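Local coordinates for protein putative isomerase YbhH (PDB 6OTV) that is a putative isomerase of the PrpF family, related to the diaminopimelate epimerases, whose own reaction and substrate are not established, at residues T89-A102 and I121-V134. Numbering follows the deposited sequence.
Sequences TTPNCGNMLSGVGA and IRNVNTGTFIEADV. With PO4 (phosphate ion), chain I.
The carboxamide of N92 lies flat against that of N123, their planes 18° apart, and N92 CB sits 3.3 Å from N123 OD1; N92 is poorly ordered, which makes the detail of this stack less certain. T126 CG2 closes in on the same CB. The one hydrogen bond between the two segments is made nearby: N125 ND2 donates to T89 O at 2.8 Å, with the acceptor almost exactly in the N125 amide plane but the donor well above the carbonyl plane of T89. N125 can reach it because CG is anti to its carbonyl carbon (chi1 -51°), while OD1 accepts from F77 N.

Farther along, the helix starting at 94 rests on the hairpin through aliphatic branches. L97, with CG anti to the backbone N (chi1 -178°), straddles both strands: CD1 lies alongside I121 CG2 at 3.7 Å, while CD2 points into the I130 side chain, nearest its CG2. V100 CG1 packs on I121 CD1 at 3.6 Å. The next residue, G101, has no side chain, and V134 CG2 comes up to the helix backbone.

Behind the first shell, N123 OD1 is gripped by T126 N and, in its own carbonyl plane, by T126 OG1; this Asx motif and the ST turn from T126 to T128 N shape the 124-128 turn. C93 SG caps M96 N, and G94 N and N95 ND2 bind a phosphate, probably from crystallisation, that I279 N also holds. A central helix packed against an antiparallel hairpin is consistent with the diaminopimelate epimerase-like fold, where catalytic cysteines sit at helix N-termini; such a role for C93 is possible but not established.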
loop_
_atom_site.group_PDB
_atom_site.type_symbol
_atom_site.label_atom_id
_atom_site.label_comp_id
_atom_site.label_asym_id
_atom_site.label_seq_id
_atom_site.Cartn_x
_atom_site.Cartn_y
_atom_site.Cartn_z
ATOM N N THR A 89 16.538 14.112 12.007
ATOM C CA THR A 89 15.765 13.316 11.060
ATOM C C THR A 89 14.568 12.643 11.729
ATOM O O THR A 89 14.096 11.602 11.268
ATOM C CB THR A 89 16.653 12.269 10.386
ATOM O OG1 THR A 89 17.231 11.417 11.382
ATOM C CG2 THR A 89 17.766 12.944 9.592
ATOM N N THR A 90 14.055 13.234 12.816
ATOM C CA THR A 90 12.931 12.610 13.519
ATOM C C THR A 90 11.622 12.745 12.751
ATOM O O THR A 90 11.024 11.711 12.399
ATOM C CB THR A 90 12.825 13.168 14.941
ATOM O OG1 THR A 90 14.002 12.819 15.679
ATOM C CG2 THR A 90 11.607 12.600 15.648
ATOM N N PRO A 91 11.116 13.943 12.456
ATOM C CA PRO A 91 9.725 14.064 12.012
ATOM C C PRO A 91 9.543 13.729 10.535
ATOM O O PRO A 91 10.489 13.480 9.786
ATOM C CB PRO A 91 9.412 15.537 12.275
ATOM C CG PRO A 91 10.694 16.216 11.993
ATOM C CD PRO A 91 11.793 15.257 12.426
ATOM N N ASN A 92 8.276 13.723 10.131
ATOM C CA ASN A 92 7.879 13.644 8.730
ATOM C C ASN A 92 7.299 15.001 8.358
ATOM O O ASN A 92 6.203 15.359 8.808
ATOM C CB ASN A 92 6.869 12.518 8.506
ATOM C CG ASN A 92 6.264 12.536 7.109
ATOM O OD1 ASN A 92 6.847 13.075 6.168
ATOM N ND2 ASN A 92 5.087 11.939 6.971
ATOM N N CYS A 93 8.037 15.763 7.555
ATOM C CA CYS A 93 7.601 17.097 7.154
ATOM C C CYS A 93 6.604 16.965 6.010
ATOM O O CYS A 93 6.971 16.565 4.899
ATOM C CB CYS A 93 8.793 17.958 6.750
ATOM S SG CYS A 93 8.342 19.635 6.261
ATOM N N GLY A 94 5.343 17.304 6.282
ATOM C CA GLY A 94 4.306 17.184 5.275
ATOM C C GLY A 94 4.369 18.248 4.204
ATOM O O GLY A 94 3.864 18.032 3.098
ATOM N N ASN A 95 4.982 19.390 4.503
ATOM C CA ASN A 95 5.096 20.437 3.498
ATOM C C ASN A 95 6.182 20.115 2.478
ATOM O O ASN A 95 5.963 20.257 1.271
ATOM C CB ASN A 95 5.350 21.780 4.178
ATOM C CG ASN A 95 4.097 22.342 4.801
ATOM O OD1 ASN A 95 3.300 22.995 4.127
ATOM N ND2 ASN A 95 3.900 22.071 6.086
ATOM N N MET A 96 7.356 19.673 2.939
ATOM C CA MET A 96 8.375 19.220 1.996
ATOM C C MET A 96 7.887 18.019 1.200
ATOM O O MET A 96 8.284 17.835 0.043
ATOM C CB MET A 96 9.674 18.886 2.733
ATOM C CG MET A 96 10.388 20.101 3.299
ATOM S SD MET A 96 11.124 21.142 2.021
ATOM C CE MET A 96 12.604 20.212 1.629
ATOM N N LEU A 97 7.016 17.205 1.798
ATOM C CA LEU A 97 6.401 16.095 1.078
ATOM C C LEU A 97 5.707 16.567 -0.194
ATOM O O LEU A 97 5.634 15.816 -1.175
ATOM C CB LEU A 97 5.412 15.384 2.001
ATOM C CG LEU A 97 4.651 14.158 1.507
ATOM C CD1 LEU A 97 5.607 13.037 1.134
ATOM C CD2 LEU A 97 3.682 13.705 2.582
ATOM N N SER A 98 5.220 17.814 -0.206
ATOM C CA SER A 98 4.507 18.335 -1.369
ATOM C C SER A 98 5.372 18.337 -2.620
ATOM O O SER A 98 4.844 18.261 -3.735
ATOM C CB SER A 98 4.003 19.753 -1.094
ATOM O OG SER A 98 3.492 19.863 0.220
ATOM N N GLY A 99 6.692 18.441 -2.467
ATOM C CA GLY A 99 7.570 18.473 -3.620
ATOM C C GLY A 99 8.105 17.136 -4.081
ATOM O O GLY A 99 8.685 17.055 -5.169
ATOM N N VAL A 100 7.901 16.077 -3.294
ATOM C CA VAL A 100 8.540 14.795 -3.588
ATOM C C VAL A 100 8.049 14.240 -4.920
ATOM O O VAL A 100 8.848 13.811 -5.765
ATOM C CB VAL A 100 8.299 13.801 -2.438
ATOM C CG1 VAL A 100 8.790 12.410 -2.822
ATOM C CG2 VAL A 100 8.996 14.282 -1.170
ATOM N N GLY A 101 6.730 14.244 -5.131
ATOM C CA GLY A 101 6.176 13.636 -6.333
ATOM C C GLY A 101 6.648 14.312 -7.606
ATOM O O GLY A 101 7.059 13.648 -8.562
ATOM N N ALA A 102 6.595 15.646 -7.635
ATOM C CA ALA A 102 7.053 16.378 -8.811
ATOM C C ALA A 102 8.548 16.187 -9.030
ATOM O O ALA A 102 9.011 16.101 -10.173
ATOM C CB ALA A 102 6.717 17.863 -8.671
ATOM N N ILE A 121 4.483 7.326 -2.139
ATOM C CA ILE A 121 5.640 7.792 -1.385
ATOM C C ILE A 121 5.677 7.074 -0.045
ATOM O O ILE A 121 4.660 6.997 0.655
ATOM C CB ILE A 121 5.595 9.316 -1.182
ATOM C CG1 ILE A 121 5.594 10.036 -2.532
ATOM C CG2 ILE A 121 6.759 9.778 -0.310
ATOM C CD1 ILE A 121 5.280 11.515 -2.429
ATOM N N ARG A 122 6.844 6.552 0.312
ATOM C CA ARG A 122 7.088 6.010 1.641
ATOM C C ARG A 122 8.037 6.947 2.374
ATOM O O ARG A 122 9.170 7.163 1.927
ATOM C CB ARG A 122 7.675 4.601 1.566
ATOM C CG ARG A 122 8.252 4.103 2.884
ATOM C CD ARG A 122 8.835 2.708 2.735
ATOM N NE ARG A 122 9.804 2.396 3.781
ATOM C CZ ARG A 122 11.112 2.279 3.580
ATOM N NH1 ARG A 122 11.616 2.435 2.366
ATOM N NH2 ARG A 122 11.918 1.995 4.592
ATOM N N ASN A 123 7.572 7.516 3.484
ATOM C CA ASN A 123 8.423 8.358 4.317
ATOM C C ASN A 123 9.291 7.462 5.190
ATOM O O ASN A 123 8.782 6.771 6.080
ATOM C CB ASN A 123 7.593 9.312 5.168
ATOM C CG ASN A 123 8.434 10.044 6.198
ATOM O OD1 ASN A 123 8.307 9.810 7.400
ATOM N ND2 ASN A 123 9.319 10.919 5.727
ATOM N N VAL A 124 10.604 7.476 4.933
ATOM C CA VAL A 124 11.531 6.603 5.648
ATOM C C VAL A 124 11.571 6.940 7.132
ATOM O O VAL A 124 11.794 6.059 7.970
ATOM C CB VAL A 124 12.932 6.689 5.005
ATOM C CG1 VAL A 124 13.918 5.783 5.727
ATOM C CG2 VAL A 124 12.861 6.320 3.531
ATOM N N ASN A 125 11.339 8.208 7.486
ATOM C CA ASN A 125 11.435 8.618 8.884
ATOM C C ASN A 125 10.400 7.909 9.748
ATOM O O ASN A 125 10.706 7.473 10.864
ATOM C CB ASN A 125 11.272 10.135 8.998
ATOM C CG ASN A 125 12.192 10.896 8.060
ATOM O OD1 ASN A 125 11.949 10.967 6.853
ATOM N ND2 ASN A 125 13.249 11.477 8.612
ATOM N N THR A 126 9.170 7.779 9.251
ATOM C CA THR A 126 8.064 7.261 10.044
ATOM C C THR A 126 7.476 5.958 9.526
ATOM O O THR A 126 6.641 5.367 10.220
ATOM C CB THR A 126 6.928 8.293 10.122
ATOM O OG1 THR A 126 6.421 8.538 8.803
ATOM C CG2 THR A 126 7.420 9.599 10.724
ATOM N N GLY A 127 7.867 5.496 8.340
ATOM C CA GLY A 127 7.193 4.361 7.743
ATOM C C GLY A 127 5.807 4.653 7.213
ATOM O O GLY A 127 5.095 3.718 6.836
ATOM N N THR A 128 5.401 5.919 7.178
ATOM C CA THR A 128 4.086 6.293 6.678
ATOM C C THR A 128 4.086 6.328 5.155
ATOM O O THR A 128 5.042 6.798 4.529
ATOM C CB THR A 128 3.678 7.659 7.236
ATOM O OG1 THR A 128 3.706 7.616 8.667
ATOM C CG2 THR A 128 2.274 8.045 6.781
ATOM N N PHE A 129 3.008 5.821 4.561
ATOM C CA PHE A 129 2.833 5.816 3.113
ATOM C C PHE A 129 1.859 6.917 2.713
ATOM O O PHE A 129 0.767 7.026 3.282
ATOM C CB PHE A 129 2.329 4.456 2.627
ATOM C CG PHE A 129 3.356 3.362 2.714
ATOM C CD1 PHE A 129 3.644 2.757 3.926
ATOM C CD2 PHE A 129 4.031 2.935 1.578
ATOM C CE1 PHE A 129 4.590 1.747 4.007
ATOM C CE2 PHE A 129 4.976 1.926 1.649
ATOM C CZ PHE A 129 5.256 1.329 2.866
ATOM N N ILE A 130 2.258 7.731 1.739
ATOM C CA ILE A 130 1.452 8.852 1.266
ATOM C C ILE A 130 1.377 8.787 -0.251
ATOM O O ILE A 130 2.381 8.520 -0.921
ATOM C CB ILE A 130 2.031 10.214 1.714
ATOM C CG1 ILE A 130 2.257 10.246 3.228
ATOM C CG2 ILE A 130 1.107 11.351 1.300
ATOM C CD1 ILE A 130 3.684 9.949 3.636
ATOM N N GLU A 131 0.189 9.029 -0.796
ATOM C CA GLU A 131 0.024 9.173 -2.235
ATOM C C GLU A 131 -0.012 10.653 -2.588
ATOM O O GLU A 131 -0.743 11.429 -1.964
ATOM C CB GLU A 131 -1.245 8.483 -2.738
ATOM C CG GLU A 131 -1.527 8.784 -4.208
ATOM C CD GLU A 131 -2.623 7.921 -4.808
ATOM O OE1 GLU A 131 -2.894 6.823 -4.276
ATOM O OE2 GLU A 131 -3.211 8.347 -5.825
ATOM N N ALA A 132 0.785 11.039 -3.579
ATOM C CA ALA A 132 0.781 12.389 -4.120
ATOM C C ALA A 132 0.216 12.353 -5.533
ATOM O O ALA A 132 0.635 11.531 -6.353
ATOM C CB ALA A 132 2.188 12.991 -4.126
ATOM N N ASP A 133 -0.736 13.236 -5.808
ATOM C CA ASP A 133 -1.341 13.360 -7.128
ATOM C C ASP A 133 -0.834 14.653 -7.753
ATOM O O ASP A 133 -1.206 15.750 -7.319
ATOM C CB ASP A 133 -2.864 13.328 -7.030
ATOM C CG ASP A 133 -3.373 12.015 -6.464
ATOM O OD1 ASP A 133 -2.775 10.962 -6.779
ATOM O OD2 ASP A 133 -4.356 12.032 -5.695
ATOM N N VAL A 134 0.020 14.517 -8.761
ATOM C CA VAL A 134 0.732 15.636 -9.362
ATOM C C VAL A 134 0.053 16.010 -10.671
ATOM O O VAL A 134 -0.252 15.137 -11.493
ATOM C CB VAL A 134 2.210 15.284 -9.594
ATOM C CG1 VAL A 134 2.938 16.442 -10.259
ATOM C CG2 VAL A 134 2.876 14.892 -8.277
HETATM P P PO4 I . 4.816 20.120 8.748
HETATM O O1 PO4 I . 5.591 20.431 10.009
HETATM O O2 PO4 I . 5.608 20.564 7.542
HETATM O O3 PO4 I . 4.544 18.633 8.672
HETATM O O4 PO4 I . 3.506 20.869 8.762
#